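Local coordinates for protein transcriptional regulator AcuR (Rhodobacter sphaeroides 2.4.1, PDB 3BRU) that represses transcription of its own operon as a TetR-family DNA-binding regulator, probably by binding two operator sequences in the promoter, at residues F89-L98 against W155-F163. Residues are numbered along the deposited sequence; the frame is centred on the assembly and turned at random.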
ATOM      1  N   PHE A  89     -11.563 -13.614  -6.063  1.00 24.30           N
ATOM      2  CA  PHE A  89     -11.973 -12.364  -5.456  1.00 23.09           C
ATOM      3  C   PHE A  89     -13.278 -11.826  -6.009  1.00 22.03           C
ATOM      4  O   PHE A  89     -14.037 -11.231  -5.255  1.00 22.47           O
ATOM      5  CB  PHE A  89     -10.887 -11.304  -5.649  1.00 23.34           C
ATOM      6  CG  PHE A  89     -10.986 -10.184  -4.680  1.00 24.21           C
ATOM      7  CD1 PHE A  89     -10.493 -10.330  -3.381  1.00 26.30           C
ATOM      8  CD2 PHE A  89     -11.607  -8.977  -5.036  1.00 24.66           C
ATOM      9  CE1 PHE A  89     -10.596  -9.266  -2.466  1.00 25.45           C
ATOM     10  CE2 PHE A  89     -11.713  -7.927  -4.124  1.00 21.59           C
ATOM     11  CZ  PHE A  89     -11.200  -8.069  -2.847  1.00 22.62           C
ATOM     12  N   ALA A  90     -13.512 -11.991  -7.318  1.00 20.11           N
ATOM     13  CA  ALA A  90     -14.765 -11.605  -7.941  1.00 19.48           C
ATOM     14  C   ALA A  90     -15.935 -12.302  -7.242  1.00 21.04           C
ATOM     15  O   ALA A  90     -16.992 -11.692  -7.071  1.00 21.77           O
ATOM     16  CB  ALA A  90     -14.762 -11.943  -9.403  1.00 18.27           C
ATOM     17  N   ARG A  91     -15.756 -13.554  -6.821  1.00 21.07           N
ATOM     18  CA  ARG A  91     -16.820 -14.297  -6.115  1.00 23.15           C
ATOM     19  C   ARG A  91     -17.126 -13.782  -4.711  1.00 23.91           C
ATOM     20  O   ARG A  91     -18.249 -13.901  -4.216  1.00 24.89           O
ATOM     21  CB  ARG A  91     -16.522 -15.815  -6.079  1.00 22.72           C
ATOM     22  CG  ARG A  91     -16.572 -16.414  -7.470  1.00 23.50           C
ATOM     23  CD  ARG A  91     -16.994 -17.866  -7.486  1.00 26.02           C
ATOM     24  NE  ARG A  91     -16.930 -18.376  -8.849  1.00 27.27           N
ATOM     25  CZ  ARG A  91     -15.895 -19.049  -9.359  1.00 29.80           C
ATOM     26  NH1 ARG A  91     -15.941 -19.449 -10.634  1.00 28.88           N
ATOM     27  NH2 ARG A  91     -14.822 -19.332  -8.606  1.00 27.43           N
ATOM     28  N   LEU A  92     -16.122 -13.231  -4.052  1.00 24.75           N
ATOM     29  CA  LEU A  92     -16.348 -12.642  -2.767  1.00 25.81           C
ATOM     30  C   LEU A  92     -17.112 -11.307  -2.911  1.00 25.68           C
ATOM     31  O   LEU A  92     -18.037 -11.040  -2.147  1.00 25.91           O
ATOM     32  CB  LEU A  92     -15.029 -12.563  -1.999  1.00 26.77           C
ATOM     33  CG  LEU A  92     -14.677 -11.456  -1.009  1.00 30.62           C
ATOM     34  CD1 LEU A  92     -13.823 -11.971   0.158  1.00 34.06           C
ATOM     35  CD2 LEU A  92     -13.881 -10.437  -1.821  1.00 35.97           C
ATOM     36  N   LEU A  93     -16.753 -10.508  -3.911  1.00 25.50           N
ATOM     37  CA  LEU A  93     -17.504  -9.310  -4.265  1.00 24.97           C
ATOM     38  C   LEU A  93     -18.939  -9.614  -4.701  1.00 25.31           C
ATOM     39  O   LEU A  93     -19.834  -8.812  -4.464  1.00 25.87           O
ATOM     40  CB  LEU A  93     -16.785  -8.517  -5.379  1.00 24.55           C
ATOM     41  CG  LEU A  93     -15.554  -7.652  -5.057  1.00 24.42           C
ATOM     42  CD1 LEU A  93     -14.996  -6.967  -6.307  1.00 23.33           C
ATOM     43  CD2 LEU A  93     -15.855  -6.608  -3.988  1.00 23.77           C
ATOM     44  N   ASP A  94     -19.150 -10.737  -5.377  1.00 25.39           N
ATOM     45  CA  ASP A  94     -20.479 -11.130  -5.832  1.00 26.24           C
ATOM     46  C   ASP A  94     -21.408 -11.302  -4.645  1.00 26.46           C
ATOM     47  O   ASP A  94     -22.577 -10.915  -4.700  1.00 25.62           O
ATOM     48  CB  ASP A  94     -20.425 -12.455  -6.589  1.00 25.65           C
ATOM     49  CG  ASP A  94     -19.885 -12.298  -8.006  1.00 29.52           C
ATOM     50  OD1 ASP A  94     -19.763 -11.141  -8.492  1.00 33.28           O
ATOM     51  OD2 ASP A  94     -19.568 -13.330  -8.646  1.00 32.10           O
ATOM     52  N   GLN A  95     -20.868 -11.893  -3.575  1.00 27.05           N
ATOM     53  CA  GLN A  95     -21.637 -12.188  -2.364  1.00 27.92           C
ATOM     54  C   GLN A  95     -22.163 -10.890  -1.756  1.00 27.83           C
ATOM     55  O   GLN A  95     -23.347 -10.808  -1.399  1.00 27.66           O
ATOM     56  CB  GLN A  95     -20.797 -12.968  -1.356  1.00 28.09           C
ATOM     57  CG  GLN A  95     -21.388 -14.272  -1.049  1.00 31.92           C
ATOM     58  CD  GLN A  95     -20.592 -15.094  -0.040  1.00 36.67           C
ATOM     59  OE1 GLN A  95     -21.123 -15.504   0.983  1.00 38.45           O
ATOM     60  NE2 GLN A  95     -19.334 -15.366  -0.343  1.00 37.34           N
ATOM     61  N   ALA A  96     -21.284  -9.885  -1.681  1.00 26.80           N
ATOM     62  CA  ALA A  96     -21.608  -8.595  -1.098  1.00 26.75           C
ATOM     63  C   ALA A  96     -22.379  -7.711  -2.095  1.00 27.35           C
ATOM     64  O   ALA A  96     -23.561  -7.390  -1.872  1.00 27.36           O
ATOM     65  CB  ALA A  96     -20.348  -7.906  -0.595  1.00 25.74           C
ATOM     66  N   PHE A  97     -21.736  -7.364  -3.209  1.00 27.53           N
ATOM     67  CA  PHE A  97     -22.274  -6.377  -4.153  1.00 27.82           C
ATOM     68  C   PHE A  97     -23.560  -6.802  -4.841  1.00 28.35           C
ATOM     69  O   PHE A  97     -24.360  -5.931  -5.213  1.00 28.23           O
ATOM     70  CB  PHE A  97     -21.235  -6.012  -5.217  1.00 27.97           C
ATOM     71  CG  PHE A  97     -20.126  -5.109  -4.727  1.00 27.91           C
ATOM     72  CD1 PHE A  97     -19.848  -4.971  -3.363  1.00 27.36           C
ATOM     73  CD2 PHE A  97     -19.328  -4.417  -5.648  1.00 26.87           C
ATOM     74  CE1 PHE A  97     -18.811  -4.121  -2.912  1.00 26.90           C
ATOM     75  CE2 PHE A  97     -18.293  -3.582  -5.216  1.00 27.26           C
ATOM     76  CZ  PHE A  97     -18.030  -3.432  -3.844  1.00 26.95           C
ATOM     77  N   LEU A  98     -23.756  -8.115  -5.036  1.00 28.67           N
ATOM     78  CA  LEU A  98     -24.969  -8.615  -5.711  1.00 28.95           C
ATOM     79  C   LEU A  98     -26.095  -9.086  -4.770  1.00 29.49           C
ATOM     80  O   LEU A  98     -27.124  -9.602  -5.236  1.00 29.78           O
ATOM     81  CB  LEU A  98     -24.649  -9.713  -6.733  1.00 28.83           C
ATOM     82  CG  LEU A  98     -23.655  -9.435  -7.860  1.00 29.79           C
ATOM     83  CD1 LEU A  98     -23.778 -10.555  -8.820  1.00 30.20           C
ATOM     84  CD2 LEU A  98     -23.889  -8.104  -8.574  1.00 28.57           C
ATOM     85  N   TRP A 155     -12.417  -3.846 -10.001  1.00 20.97           N
ATOM     86  CA  TRP A 155     -12.963  -3.631  -8.686  1.00 19.88           C
ATOM     87  C   TRP A 155     -13.615  -2.251  -8.562  1.00 21.28           C
ATOM     88  O   TRP A 155     -14.726  -2.125  -7.986  1.00 21.72           O
ATOM     89  CB  TRP A 155     -11.882  -3.817  -7.655  1.00 19.13           C
ATOM     90  CG  TRP A 155     -11.320  -5.216  -7.590  1.00 18.88           C
ATOM     91  CD1 TRP A 155     -11.847  -6.369  -8.150  1.00 17.69           C
ATOM     92  CD2 TRP A 155     -10.135  -5.620  -6.896  1.00 19.21           C
ATOM     93  NE1 TRP A 155     -11.041  -7.450  -7.857  1.00 16.71           N
ATOM     94  CE2 TRP A 155      -9.991  -7.024  -7.085  1.00 17.91           C
ATOM     95  CE3 TRP A 155      -9.171  -4.930  -6.125  1.00 19.82           C
ATOM     96  CZ2 TRP A 155      -8.914  -7.745  -6.547  1.00 20.34           C
ATOM     97  CZ3 TRP A 155      -8.103  -5.651  -5.577  1.00 17.79           C
ATOM     98  CH2 TRP A 155      -7.985  -7.043  -5.790  1.00 19.89           C
ATOM     99  N   GLN A 156     -12.930  -1.233  -9.095  1.00 20.57           N
ATOM    100  CA  GLN A 156     -13.408   0.142  -9.112  1.00 21.17           C
ATOM    101  C   GLN A 156     -14.689   0.322  -9.924  1.00 21.55           C
ATOM    102  O   GLN A 156     -15.589   1.014  -9.490  1.00 21.57           O
ATOM    103  CB  GLN A 156     -12.303   1.076  -9.650  1.00 20.92           C
ATOM    104  CG  GLN A 156     -11.218   1.387  -8.636  1.00 19.84           C
ATOM    105  CD  GLN A 156     -10.028   2.169  -9.204  1.00 21.35           C
ATOM    106  OE1 GLN A 156      -8.996   2.270  -8.542  1.00 21.94           O
ATOM    107  NE2 GLN A 156     -10.154   2.702 -10.429  1.00 20.42           N
ATOM    108  N   ARG A 157     -14.775  -0.306 -11.086  1.00 22.13           N
ATOM    109  CA  ARG A 157     -16.001  -0.275 -11.906  1.00 24.21           C
ATOM    110  C   ARG A 157     -17.204  -0.910 -11.187  1.00 24.06           C
ATOM    111  O   ARG A 157     -18.346  -0.442 -11.321  1.00 24.07           O
ATOM    112  CB  ARG A 157     -15.790  -1.044 -13.206  1.00 23.53           C
ATOM    113  CG  ARG A 157     -15.616  -0.207 -14.401  1.00 27.92           C
ATOM    114  CD  ARG A 157     -15.485  -1.074 -15.689  1.00 28.28           C
ATOM    115  NE  ARG A 157     -14.130  -1.613 -15.838  1.00 33.75           N
ATOM    116  CZ  ARG A 157     -13.822  -2.908 -15.777  1.00 36.07           C
ATOM    117  NH1 ARG A 157     -14.775  -3.852 -15.603  1.00 36.32           N
ATOM    118  NH2 ARG A 157     -12.549  -3.259 -15.892  1.00 36.55           N
ATOM    119  N   ARG A 158     -16.969  -1.995 -10.454  1.00 23.65           N
ATOM    120  CA  ARG A 158     -18.074  -2.646  -9.742  1.00 23.85           C
ATOM    121  C   ARG A 158     -18.565  -1.750  -8.599  1.00 23.87           C
ATOM    122  O   ARG A 158     -19.759  -1.652  -8.346  1.00 24.17           O
ATOM    123  CB  ARG A 158     -17.658  -4.018  -9.214  1.00 23.40           C
ATOM    124  CG  ARG A 158     -17.339  -5.008 -10.312  1.00 24.31           C
ATOM    125  CD  ARG A 158     -17.091  -6.396  -9.716  1.00 27.09           C
ATOM    126  NE  ARG A 158     -18.326  -6.985  -9.195  1.00 26.12           N
ATOM    127  CZ  ARG A 158     -18.472  -8.261  -8.822  1.00 25.73           C
ATOM    128  NH1 ARG A 158     -17.449  -9.122  -8.893  1.00 22.76           N
ATOM    129  NH2 ARG A 158     -19.658  -8.676  -8.391  1.00 22.13           N
ATOM    130  N   THR A 159     -17.615  -1.073  -7.954  1.00 23.64           N
ATOM    131  CA  THR A 159     -17.859  -0.213  -6.802  1.00 22.81           C
ATOM    132  C   THR A 159     -18.567   1.093  -7.189  1.00 22.83           C
ATOM    133  O   THR A 159     -19.480   1.507  -6.487  1.00 23.43           O
ATOM    134  CB  THR A 159     -16.539   0.027  -6.053  1.00 22.16           C
ATOM    135  OG1 THR A 159     -15.953  -1.250  -5.807  1.00 23.50           O
ATOM    136  CG2 THR A 159     -16.730   0.743  -4.722  1.00 20.19           C
ATOM    137  N   ALA A 160     -18.160   1.714  -8.294  1.00 22.69           N
ATOM    138  CA  ALA A 160     -18.847   2.890  -8.832  1.00 23.00           C
ATOM    139  C   ALA A 160     -20.291   2.562  -9.177  1.00 23.33           C
ATOM    140  O   ALA A 160     -21.186   3.352  -8.922  1.00 24.00           O
ATOM    141  CB  ALA A 160     -18.133   3.419 -10.031  1.00 21.25           C
ATOM    142  N   GLN A 161     -20.519   1.383  -9.735  1.00 24.58           N
ATOM    143  CA  GLN A 161     -21.883   0.945 -10.045  1.00 26.22           C
ATOM    144  C   GLN A 161     -22.696   0.834  -8.743  1.00 25.97           C
ATOM    145  O   GLN A 161     -23.822   1.295  -8.683  1.00 25.94           O
ATOM    146  CB  GLN A 161     -21.867  -0.357 -10.819  1.00 26.29           C
ATOM    147  CG  GLN A 161     -23.235  -0.849 -11.262  1.00 31.34           C
ATOM    148  CD  GLN A 161     -23.243  -2.367 -11.526  1.00 37.91           C
ATOM    149  OE1 GLN A 161     -22.181  -3.025 -11.556  1.00 41.08           O
ATOM    150  NE2 GLN A 161     -24.443  -2.931 -11.711  1.00 40.83           N
ATOM    151  N   LEU A 162     -22.080   0.284  -7.690  1.00 26.33           N
ATOM    152  CA  LEU A 162     -22.668   0.251  -6.355  1.00 25.77           C
ATOM    153  C   LEU A 162     -23.046   1.652  -5.884  1.00 26.33           C
ATOM    154  O   LEU A 162     -24.188   1.872  -5.428  1.00 25.09           O
ATOM    155  CB  LEU A 162     -21.699  -0.387  -5.361  1.00 25.94           C
ATOM    156  CG  LEU A 162     -22.244  -0.706  -3.968  1.00 26.07           C
ATOM    157  CD1 LEU A 162     -23.611  -1.364  -4.103  1.00 27.74           C
ATOM    158  CD2 LEU A 162     -21.308  -1.655  -3.209  1.00 25.56           C
ATOM    159  N   PHE A 163     -22.084   2.582  -6.005  1.00 26.16           N
ATOM    160  CA  PHE A 163     -22.298   3.987  -5.673  1.00 27.06           C
ATOM    161  C   PHE A 163     -23.390   4.662  -6.527  1.00 27.95           C
ATOM    162  O   PHE A 163     -24.118   5.489  -5.999  1.00 29.36           O
ATOM    163  CB  PHE A 163     -20.994   4.819  -5.691  1.00 25.84           C
ATOM    164  CG  PHE A 163     -19.979   4.415  -4.643  1.00 26.43           C
ATOM    165  CD1 PHE A 163     -20.376   3.942  -3.390  1.00 27.30           C
ATOM    166  CD2 PHE A 163     -18.610   4.534  -4.892  1.00 25.61           C
ATOM    167  CE1 PHE A 163     -19.408   3.557  -2.417  1.00 27.78           C
ATOM    168  CE2 PHE A 163     -17.657   4.176  -3.925  1.00 26.39           C
ATOM    169  CZ  PHE A 163     -18.054   3.680  -2.686  1.00 25.16           C
TER
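Arg158 reaches across to Asp94 and Ala90, joining the nearly parallel segments 89-97 and 155-163 of helices 74-97 and 143-167, whose segment axes approach to 11.8 Å, and illustrates how one long side chain can serve as a knob with a charged end. It lodges among Ala90, Leu93, Asp94 and Phe97. A bend at chi3 (70°) turns its guanidinium toward Asp94, and Arg158 NH2 meets Asp94 OD1 in a salt bridge with a very short separation of 2.5 Å. Arg158 NH1 makes a weak second bond to Asp94 OD1 and donates to Ala90 O at 3.2 Å, where the backbone N of Asp94 also bonds. Leu93 CB lies over one guanidinium face, 3.6 Å from Arg158 NH1.

At one end of the contact Phe89 lays its ring obliquely over the six-membered ring of Trp155, centroids 4.3 Å apart and planes at 38°, while Leu93 CD1 touches Trp155 CD1. A leucine in place of Trp155 would probably open a gap beside Phe89 and leave its ring freer to turn. At the other end, Leu162 CD2 makes a CH-pi contact 3.6 Å from the centroid of the Phe97 ring, whose opposite face takes Leu93 CD2. Thr159 OG1 sits at that ring's edge, fixed by its bond to Trp155 O and another with Trp186 NE1.

Trp186 also meets the Trp155 ring, joining segment 155-163 to helix 178-199, whereas helix 104-120 packs against Leu92 and Leu162 within the all-helical TetR architecture.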